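Local coordinates for Melibiose/raffinose/stachyose-binding protein MelE (Bacillus subtilis subsp. subtilis str. 168, PDB 4R6H), which binds melibiose, raffinose and stachyose as the solute-binding protein of the MelEDC-MsmX ABC transporter, which imports these sugars, at residues N77-R82 against D87-F92; L35-T40 against Y309-W314; D93-G96 against I100-G103. All coordinates share one frame; numbering follows the deposited sequence.

Contact 1. Residues N77-R82 against D87-F92; sequences NMMRVR and DLPDLF
Arg-82 and Asp-87 are joined twice, once through the backbone and once through the arginine side chain. The N-H of Asp-87 reaches Arg-82 O (N to O 2.9 Å), which ties the loop to the last turns of helix 75-84. The side chain of Arg-82 then runs alongside the same residue. Its CB lies 3.3 Å from Asp-87 O and CG is almost as close, while CD is 3.5 Å from that oxygen and also rests on Pro-89 CD. Extended from CG to NE, the chain carries the guanidinium past the loop: NE bonds to Tyr-38 OH, and NH2 turns back to Asp-87 O at 2.9 Å, the N-H pointing at it with an angle of 152° and the oxygen close to the guanidinium plane. Pro-89 CG covers one face of the group. The carboxylate adds less, for Asp-87 OD2 stands 4.0 Å from Arg-82 NH2 and well off the plane, a long salt bridge of charges alone. Replacing Arg-82 by a leucine would probably leave Asp-87 O without this side-chain donor and Tyr-38 OH without its arginine mate.

One turn earlier, Met-79 supplies the apolar half. Bends at chi2 (-64°) and chi3 (-60°) fold its flexible thioether inward, so that SD meets Pro-89 CD at 3.8 Å and CE reaches Phe-92 CG at 3.8 Å, meeting the ring obliquely. An unbranched, pliable side chain suits a place between a rigid proline and an aromatic ring. The helix is thus packed against the loop leading into strand 91-92, whose Phe-92 pairs by its backbone with Ala-312 of strand 310-313, while Tyr-38 of strand 33-38 touches both Met-79 and Pro-89.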
loop_
_atom_site.group_PDB
_atom_site.type_symbol
_atom_site.label_atom_id
_atom_site.label_comp_id
_atom_site.label_asym_id
_atom_site.label_seq_id
_atom_site.Cartn_x
_atom_site.Cartn_y
_atom_site.Cartn_z
ATOM N N ASN A 77 9.204 1.939 16.240
ATOM C CA ASN A 77 9.852 2.314 17.492
ATOM C C ASN A 77 11.350 1.991 17.511
ATOM O O ASN A 77 12.185 2.798 17.907
ATOM C CB ASN A 77 9.144 1.616 18.662
ATOM C CG ASN A 77 7.769 2.219 18.983
ATOM O OD1 ASN A 77 7.562 3.416 18.854
ATOM N ND2 ASN A 77 6.823 1.366 19.414
ATOM N N MET A 78 11.710 0.809 17.039
ATOM C CA MET A 78 13.123 0.426 16.989
ATOM C C MET A 78 13.913 1.301 16.026
ATOM O O MET A 78 15.011 1.728 16.331
ATOM C CB MET A 78 13.254 -1.048 16.617
ATOM C CG MET A 78 12.786 -1.961 17.731
ATOM S SD MET A 78 12.850 -3.681 17.244
ATOM C CE MET A 78 12.419 -4.513 18.773
ATOM N N MET A 79 13.349 1.608 14.859
ATOM C CA MET A 79 14.074 2.459 13.919
ATOM C C MET A 79 14.195 3.881 14.393
ATOM O O MET A 79 15.195 4.540 14.122
ATOM C CB MET A 79 13.473 2.369 12.498
ATOM C CG MET A 79 13.741 1.024 11.826
ATOM S SD MET A 79 15.493 0.686 11.527
ATOM C CE MET A 79 15.903 2.070 10.463
ATOM N N ARG A 80 13.182 4.348 15.123
ATOM C CA ARG A 80 13.228 5.683 15.689
ATOM C C ARG A 80 14.402 5.801 16.659
ATOM O O ARG A 80 15.152 6.775 16.621
ATOM C CB ARG A 80 11.904 6.030 16.376
ATOM C CG ARG A 80 11.936 7.336 17.171
ATOM C CD ARG A 80 10.611 7.614 17.873
ATOM N NE ARG A 80 10.060 6.468 18.598
ATOM C CZ ARG A 80 10.408 6.016 19.808
ATOM N NH1 ARG A 80 11.314 6.620 20.573
ATOM N NH2 ARG A 80 9.782 4.938 20.277
ATOM N N VAL A 81 14.548 4.792 17.511
ATOM C CA VAL A 81 15.611 4.782 18.518
ATOM C C VAL A 81 16.944 4.631 17.792
ATOM O O VAL A 81 17.882 5.342 18.103
ATOM C CB VAL A 81 15.406 3.622 19.516
ATOM C CG1 VAL A 81 16.652 3.425 20.349
ATOM C CG2 VAL A 81 14.173 3.879 20.374
ATOM N N ARG A 82 17.025 3.739 16.792
ATOM C CA ARG A 82 18.286 3.570 16.063
ATOM C C ARG A 82 18.710 4.835 15.310
ATOM O O ARG A 82 19.904 5.146 15.267
ATOM C CB ARG A 82 18.205 2.414 15.091
ATOM C CG ARG A 82 18.239 1.069 15.792
ATOM C CD ARG A 82 18.264 -0.037 14.743
ATOM N NE ARG A 82 18.574 -1.388 15.185
ATOM C CZ ARG A 82 19.804 -1.913 15.224
ATOM N NH1 ARG A 82 19.956 -3.180 15.576
ATOM N NH2 ARG A 82 20.874 -1.180 14.963
ATOM N N ASP A 87 22.720 4.738 14.779
ATOM C CA ASP A 87 23.094 3.344 14.915
ATOM C C ASP A 87 22.087 2.487 14.156
ATOM O O ASP A 87 21.388 1.636 14.715
ATOM C CB ASP A 87 23.158 2.913 16.402
ATOM C CG ASP A 87 23.651 1.493 16.583
ATOM O OD1 ASP A 87 24.523 1.071 15.782
ATOM O OD2 ASP A 87 23.160 0.801 17.517
ATOM N N LEU A 88 22.088 2.697 12.849
ATOM C CA LEU A 88 21.152 2.039 11.975
ATOM C C LEU A 88 21.617 0.652 11.596
ATOM O O LEU A 88 22.784 0.357 11.617
ATOM C CB LEU A 88 20.892 2.864 10.725
ATOM C CG LEU A 88 19.964 4.075 10.893
ATOM C CD1 LEU A 88 20.672 5.228 11.616
ATOM C CD2 LEU A 88 19.424 4.522 9.558
ATOM N N PRO A 89 20.667 -0.205 11.220
ATOM C CA PRO A 89 21.077 -1.420 10.574
ATOM C C PRO A 89 21.798 -1.089 9.277
ATOM O O PRO A 89 21.622 -0.007 8.709
ATOM C CB PRO A 89 19.736 -2.104 10.254
ATOM C CG PRO A 89 18.693 -1.341 10.999
ATOM C CD PRO A 89 19.223 0.027 11.061
ATOM N N ASP A 90 22.563 -2.047 8.770
ATOM C CA ASP A 90 23.287 -1.827 7.503
ATOM C C ASP A 90 22.305 -1.615 6.340
ATOM O O ASP A 90 22.492 -0.765 5.492
ATOM C CB ASP A 90 24.229 -2.978 7.204
ATOM C CG ASP A 90 25.240 -3.219 8.339
ATOM O OD1 ASP A 90 25.867 -2.225 8.785
ATOM O OD2 ASP A 90 25.328 -4.382 8.797
ATOM N N LEU A 91 21.251 -2.404 6.378
ATOM C CA LEU A 91 20.175 -2.313 5.382
ATOM C C LEU A 91 18.852 -2.272 6.131
ATOM O O LEU A 91 18.659 -3.020 7.105
ATOM C CB LEU A 91 20.196 -3.529 4.476
ATOM C CG LEU A 91 21.327 -3.617 3.455
ATOM C CD1 LEU A 91 21.527 -5.045 2.947
ATOM C CD2 LEU A 91 21.090 -2.670 2.298
ATOM N N PHE A 92 17.937 -1.460 5.642
ATOM C CA PHE A 92 16.638 -1.329 6.294
ATOM C C PHE A 92 15.550 -1.024 5.265
ATOM O O PHE A 92 15.789 -0.548 4.186
ATOM C CB PHE A 92 16.686 -0.289 7.420
ATOM C CG PHE A 92 17.192 1.042 6.995
ATOM C CD1 PHE A 92 18.561 1.324 7.013
ATOM C CD2 PHE A 92 16.329 2.008 6.533
ATOM C CE1 PHE A 92 19.013 2.554 6.568
ATOM C CE2 PHE A 92 16.793 3.247 6.119
ATOM C CZ PHE A 92 18.132 3.507 6.130
#

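Contact 2. Residues L35-T40 against Y309-W314; sequences LTIYST and YTLAAW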
loop_
_atom_site.group_PDB
_atom_site.type_symbol
_atom_site.label_atom_id
_atom_site.label_comp_id
_atom_site.label_asym_id
_atom_site.label_seq_id
_atom_site.Cartn_x
_atom_site.Cartn_y
_atom_site.Cartn_z
ATOM N N LEU A 35 26.065 -8.783 8.668
ATOM C CA LEU A 35 25.395 -7.751 7.839
ATOM C C LEU A 35 23.957 -7.734 8.356
ATOM O O LEU A 35 23.253 -8.747 8.285
ATOM C CB LEU A 35 25.442 -8.163 6.373
ATOM C CG LEU A 35 24.668 -7.218 5.410
ATOM C CD1 LEU A 35 25.381 -5.898 5.269
ATOM C CD2 LEU A 35 24.509 -7.861 4.048
ATOM N N THR A 36 23.560 -6.610 8.970
ATOM C CA THR A 36 22.266 -6.539 9.609
ATOM C C THR A 36 21.242 -5.917 8.674
ATOM O O THR A 36 21.492 -4.868 8.068
ATOM C CB THR A 36 22.313 -5.733 10.910
ATOM O OG1 THR A 36 22.888 -4.447 10.659
ATOM C CG2 THR A 36 23.154 -6.467 11.976
ATOM N N ILE A 37 20.110 -6.598 8.563
ATOM C CA ILE A 37 19.037 -6.179 7.643
ATOM C C ILE A 37 17.712 -6.150 8.402
ATOM O O ILE A 37 17.335 -7.140 9.065
ATOM C CB ILE A 37 18.867 -7.170 6.488
ATOM C CG1 ILE A 37 20.207 -7.427 5.816
ATOM C CG2 ILE A 37 17.789 -6.680 5.494
ATOM C CD1 ILE A 37 20.149 -8.258 4.553
ATOM N N TYR A 38 17.013 -5.013 8.344
ATOM C CA TYR A 38 15.674 -4.891 8.932
ATOM C C TYR A 38 14.637 -4.883 7.804
ATOM O O TYR A 38 14.857 -4.231 6.765
ATOM C CB TYR A 38 15.519 -3.573 9.700
ATOM C CG TYR A 38 15.844 -3.559 11.181
ATOM C CD1 TYR A 38 16.851 -4.340 11.715
ATOM C CD2 TYR A 38 15.136 -2.691 12.021
ATOM C CE1 TYR A 38 17.133 -4.296 13.091
ATOM C CE2 TYR A 38 15.390 -2.640 13.382
ATOM C CZ TYR A 38 16.388 -3.429 13.908
ATOM O OH TYR A 38 16.621 -3.340 15.268
ATOM N N SER A 39 13.499 -5.532 8.058
ATOM C CA SER A 39 12.433 -5.708 7.098
ATOM C C SER A 39 11.058 -5.582 7.752
ATOM O O SER A 39 10.876 -6.133 8.861
ATOM C CB SER A 39 12.565 -7.069 6.400
ATOM O OG SER A 39 11.439 -7.319 5.537
ATOM N N THR A 40 10.122 -4.940 7.045
ATOM C CA THR A 40 8.691 -4.926 7.464
ATOM C C THR A 40 7.849 -6.081 6.913
ATOM O O THR A 40 6.637 -6.077 7.089
ATOM C CB THR A 40 8.003 -3.601 7.102
ATOM O OG1 THR A 40 7.810 -3.460 5.678
ATOM C CG2 THR A 40 8.729 -2.417 7.704
ATOM N N TYR A 309 8.085 -2.847 -0.025
ATOM C CA TYR A 309 9.294 -3.245 0.705
ATOM C C TYR A 309 10.498 -2.735 -0.033
ATOM O O TYR A 309 10.637 -2.932 -1.231
ATOM C CB TYR A 309 9.377 -4.767 0.838
ATOM C CG TYR A 309 8.186 -5.407 1.464
ATOM C CD1 TYR A 309 7.661 -4.948 2.649
ATOM C CD2 TYR A 309 7.579 -6.470 0.842
ATOM C CE1 TYR A 309 6.578 -5.594 3.236
ATOM C CE2 TYR A 309 6.501 -7.098 1.400
ATOM C CZ TYR A 309 5.996 -6.631 2.587
ATOM O OH TYR A 309 4.900 -7.218 3.211
ATOM N N THR A 310 11.438 -2.128 0.709
ATOM C CA THR A 310 12.675 -1.674 0.113
ATOM C C THR A 310 13.893 -2.116 0.909
ATOM O O THR A 310 13.758 -2.580 2.041
ATOM C CB THR A 310 12.760 -0.139 -0.019
ATOM O OG1 THR A 310 12.916 0.432 1.290
ATOM C CG2 THR A 310 11.518 0.457 -0.689
ATOM N N LEU A 311 15.038 -2.019 0.264
ATOM C CA LEU A 311 16.349 -2.157 0.897
ATOM C C LEU A 311 17.033 -0.823 0.667
ATOM O O LEU A 311 17.411 -0.496 -0.462
ATOM C CB LEU A 311 17.188 -3.298 0.271
ATOM C CG LEU A 311 16.727 -4.679 0.702
ATOM C CD1 LEU A 311 17.244 -5.778 -0.218
ATOM C CD2 LEU A 311 17.156 -4.992 2.153
ATOM N N ALA A 312 17.219 -0.073 1.751
ATOM C CA ALA A 312 18.003 1.139 1.796
ATOM C C ALA A 312 19.258 0.838 2.603
ATOM O O ALA A 312 19.214 0.065 3.567
ATOM C CB ALA A 312 17.216 2.248 2.470
ATOM N N ALA A 313 20.390 1.383 2.182
ATOM C CA ALA A 313 21.661 1.182 2.897
ATOM C C ALA A 313 21.901 2.392 3.759
ATOM O O ALA A 313 21.675 3.541 3.366
ATOM C CB ALA A 313 22.816 0.984 1.917
ATOM N N TRP A 314 22.406 2.152 4.952
ATOM C CA TRP A 314 22.796 3.275 5.801
ATOM C C TRP A 314 24.101 3.885 5.268
ATOM O O TRP A 314 25.090 3.173 5.133
ATOM C CB TRP A 314 23.023 2.774 7.202
ATOM C CG TRP A 314 23.421 3.842 8.186
ATOM C CD1 TRP A 314 23.129 5.172 8.134
ATOM C CD2 TRP A 314 24.158 3.626 9.391
ATOM N NE1 TRP A 314 23.654 5.816 9.252
ATOM C CE2 TRP A 314 24.269 4.883 10.040
ATOM C CE3 TRP A 314 24.708 2.506 9.988
ATOM C CZ2 TRP A 314 24.968 5.043 11.258
ATOM C CZ3 TRP A 314 25.392 2.661 11.250
ATOM C CH2 TRP A 314 25.496 3.915 11.837
HETATM O O HOH W 1 14.288 -4.723 3.895
#
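One water molecule is gripped by both segments: it donates to Tyr-38 O at 3.0 Å and to Thr-310 O at 2.9 Å, spanning two backbones that run nearly antiparallel, 164° apart, yet share no direct hydrogen bond. Strand 91-92 lies between them, Leu-91 bonding by its backbone to Thr-36 and Tyr-38 while Phe-92 bonds to strand 310-313.

On one flank of the water, Thr-40 OG1 comes to the rim of the Tyr-309 ring, near its plane, 3.4 Å from CD1 and 3.5 Å from CE1. This is an oxygen facing ring C-H groups; its true hydrogen bond goes to Asp-93. Threonine suits the spot, since its short hydroxyl can serve the aspartate while lying against an aromatic edge.

On the other flank the contact is apolar. A chi1 of -52° sets CG2 of Ile-37 opposite the backbone N, where this methyl meets Leu-311 CD2 at 3.8 Å. Leu-91 touches both residues, and helix 320-331 covers them with Phe-326 on Ile-37 and Met-330 on Leu-311, so branched aliphatics fill a buried layer of the lobe's alpha/beta core.

Between the two segments themselves, contact is therefore apolar packing, one hydroxyl at a ring edge and a bridging water that supplies both carbonyls with a donor; the backbone bonds come from strand 91-92.

Contact 3. Residues D93-G96 against I100-G103; sequences DTHG and IRYG
Thr-94 and Tyr-102 make the closest approach, the methyl CG2 of the threonine lying 3.8 Å from CD2 of the tyrosine and close to CG as well. The two side chains lie alongside one another, running in opposing senses, and the methyl meets the ring obliquely. Beside them Asp-93 O stands 4.2 Å from Tyr-102 CE2, a looser contact. A second pair forms further along: Arg-101 NH1 is 4.1 Å from His-95 CE1, with the guanidinium and imidazole planes 68° apart, so the groups cross without stacking. His-95 NE2 is buried here with no partner in the model, and the nearby arginine would probably disfavour a proton on the histidine.

Several bonds set these groups in place. Asp-93 OD1 accepts from the backbone N of His-95 at 3.0 Å, an Asx turn that curls the chain as it leaves strand 91-92 and heads for helix 98-102. Aspartate suits this corner because OD1 can also take the backbone N-H of Thr-310 while OD2 is left for Thr-40. Threonine suits the next position by offering a methyl for the tyrosine ring and a hydroxyl, OG1, that bonds to Glu-307 and to Thr-310 OG1.

On the helix side, a bend at chi3 (-64°) brings the Arg-101 tip near His-95, and its CG lies over one face of the Tyr-102 ring, 3.9 Å above the plane and displaced to the rim. Trp-97 meets Arg-101 in a cation-pi interaction and His-95 edge-to-face. Further out, Met-79 and Met-83 of helix 75-84 pack on Tyr-102, and Tyr-75 of the same helix bonds to Asp-93 O.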
loop_
_atom_site.group_PDB
_atom_site.type_symbol
_atom_site.label_atom_id
_atom_site.label_comp_id
_atom_site.label_asym_id
_atom_site.label_seq_id
_atom_site.Cartn_x
_atom_site.Cartn_y
_atom_site.Cartn_z
ATOM N N ASP A 93 14.325 -1.300 5.670
ATOM C CA ASP A 93 13.133 -1.112 4.834
ATOM C C ASP A 93 12.543 0.268 5.101
ATOM O O ASP A 93 12.248 0.640 6.270
ATOM C CB ASP A 93 12.179 -2.220 5.217
ATOM C CG ASP A 93 10.949 -2.373 4.293
ATOM O OD1 ASP A 93 10.696 -1.506 3.444
ATOM O OD2 ASP A 93 10.236 -3.416 4.505
ATOM N N THR A 94 12.387 1.064 4.055
ATOM C CA THR A 94 11.782 2.373 4.230
ATOM C C THR A 94 10.241 2.372 4.162
ATOM O O THR A 94 9.629 3.358 4.554
ATOM C CB THR A 94 12.356 3.382 3.223
ATOM O OG1 THR A 94 12.134 2.914 1.895
ATOM C CG2 THR A 94 13.861 3.523 3.424
ATOM N N HIS A 95 9.652 1.298 3.642
ATOM C CA HIS A 95 8.212 1.026 3.604
ATOM C C HIS A 95 7.291 2.219 3.392
ATOM O O HIS A 95 6.330 2.406 4.147
ATOM C CB HIS A 95 7.806 0.222 4.851
ATOM C CG HIS A 95 7.926 0.961 6.155
ATOM N ND1 HIS A 95 6.818 1.335 6.894
ATOM C CD2 HIS A 95 8.999 1.283 6.908
ATOM C CE1 HIS A 95 7.217 1.918 8.007
ATOM N NE2 HIS A 95 8.535 1.885 8.048
ATOM N N GLY A 96 7.587 3.004 2.373
ATOM C CA GLY A 96 6.750 4.158 1.978
ATOM C C GLY A 96 7.112 5.487 2.572
ATOM O O GLY A 96 6.437 6.478 2.305
ATOM N N ILE A 100 10.732 11.155 3.375
ATOM C CA ILE A 100 10.281 11.957 4.517
ATOM C C ILE A 100 10.959 11.579 5.820
ATOM O O ILE A 100 11.351 12.437 6.594
ATOM C CB ILE A 100 8.743 11.864 4.711
ATOM C CG1 ILE A 100 8.037 12.602 3.561
ATOM C CG2 ILE A 100 8.325 12.412 6.080
ATOM C CD1 ILE A 100 6.565 12.876 3.784
ATOM N N ARG A 101 11.086 10.278 6.059
ATOM C CA ARG A 101 11.590 9.786 7.322
ATOM C C ARG A 101 13.070 9.422 7.241
ATOM O O ARG A 101 13.805 9.605 8.206
ATOM C CB ARG A 101 10.765 8.568 7.720
ATOM C CG ARG A 101 11.010 8.031 9.105
ATOM C CD ARG A 101 9.958 7.023 9.535
ATOM N NE ARG A 101 8.588 7.554 9.672
ATOM C CZ ARG A 101 7.487 6.823 9.867
ATOM N NH1 ARG A 101 7.529 5.487 9.957
ATOM N NH2 ARG A 101 6.303 7.415 9.970
ATOM N N TYR A 102 13.509 8.894 6.099
ATOM C CA TYR A 102 14.877 8.348 6.006
ATOM C C TYR A 102 15.855 9.123 5.135
ATOM O O TYR A 102 16.998 8.691 4.968
ATOM C CB TYR A 102 14.803 6.905 5.538
ATOM C CG TYR A 102 14.210 6.011 6.578
ATOM C CD1 TYR A 102 14.981 5.623 7.676
ATOM C CD2 TYR A 102 12.911 5.532 6.506
ATOM C CE1 TYR A 102 14.481 4.792 8.634
ATOM C CE2 TYR A 102 12.392 4.668 7.476
ATOM C CZ TYR A 102 13.197 4.316 8.553
ATOM O OH TYR A 102 12.748 3.451 9.525
ATOM N N GLY A 103 15.429 10.269 4.610
ATOM C CA GLY A 103 16.245 11.026 3.673
ATOM C C GLY A 103 17.661 11.297 4.151
ATOM O O GLY A 103 18.611 11.180 3.382
#

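How the contacts relate
All three contacts are largely buried and lie on one side of the chain's centre, but contact 1 reaches the surface at Asp-87, whereas contacts 2 and 3 have no exposed touching residue, contact 3 lying nearest the centre of the chain. Contacts 1 and 2 share a sheet, since strands 91-92 and 310-313 are neighbours in it, and contact 3 continues the chain from strand 91-92 into helix 98-102. Their chemistry differs accordingly: direct hydrogen bonds and charge in contact 1, water and aliphatic packing in contact 2, and in contact 3 oblique van der Waals contacts, an Asx turn and a histidine beside an arginine. Tyr-102 is shared by contacts 1 and 3.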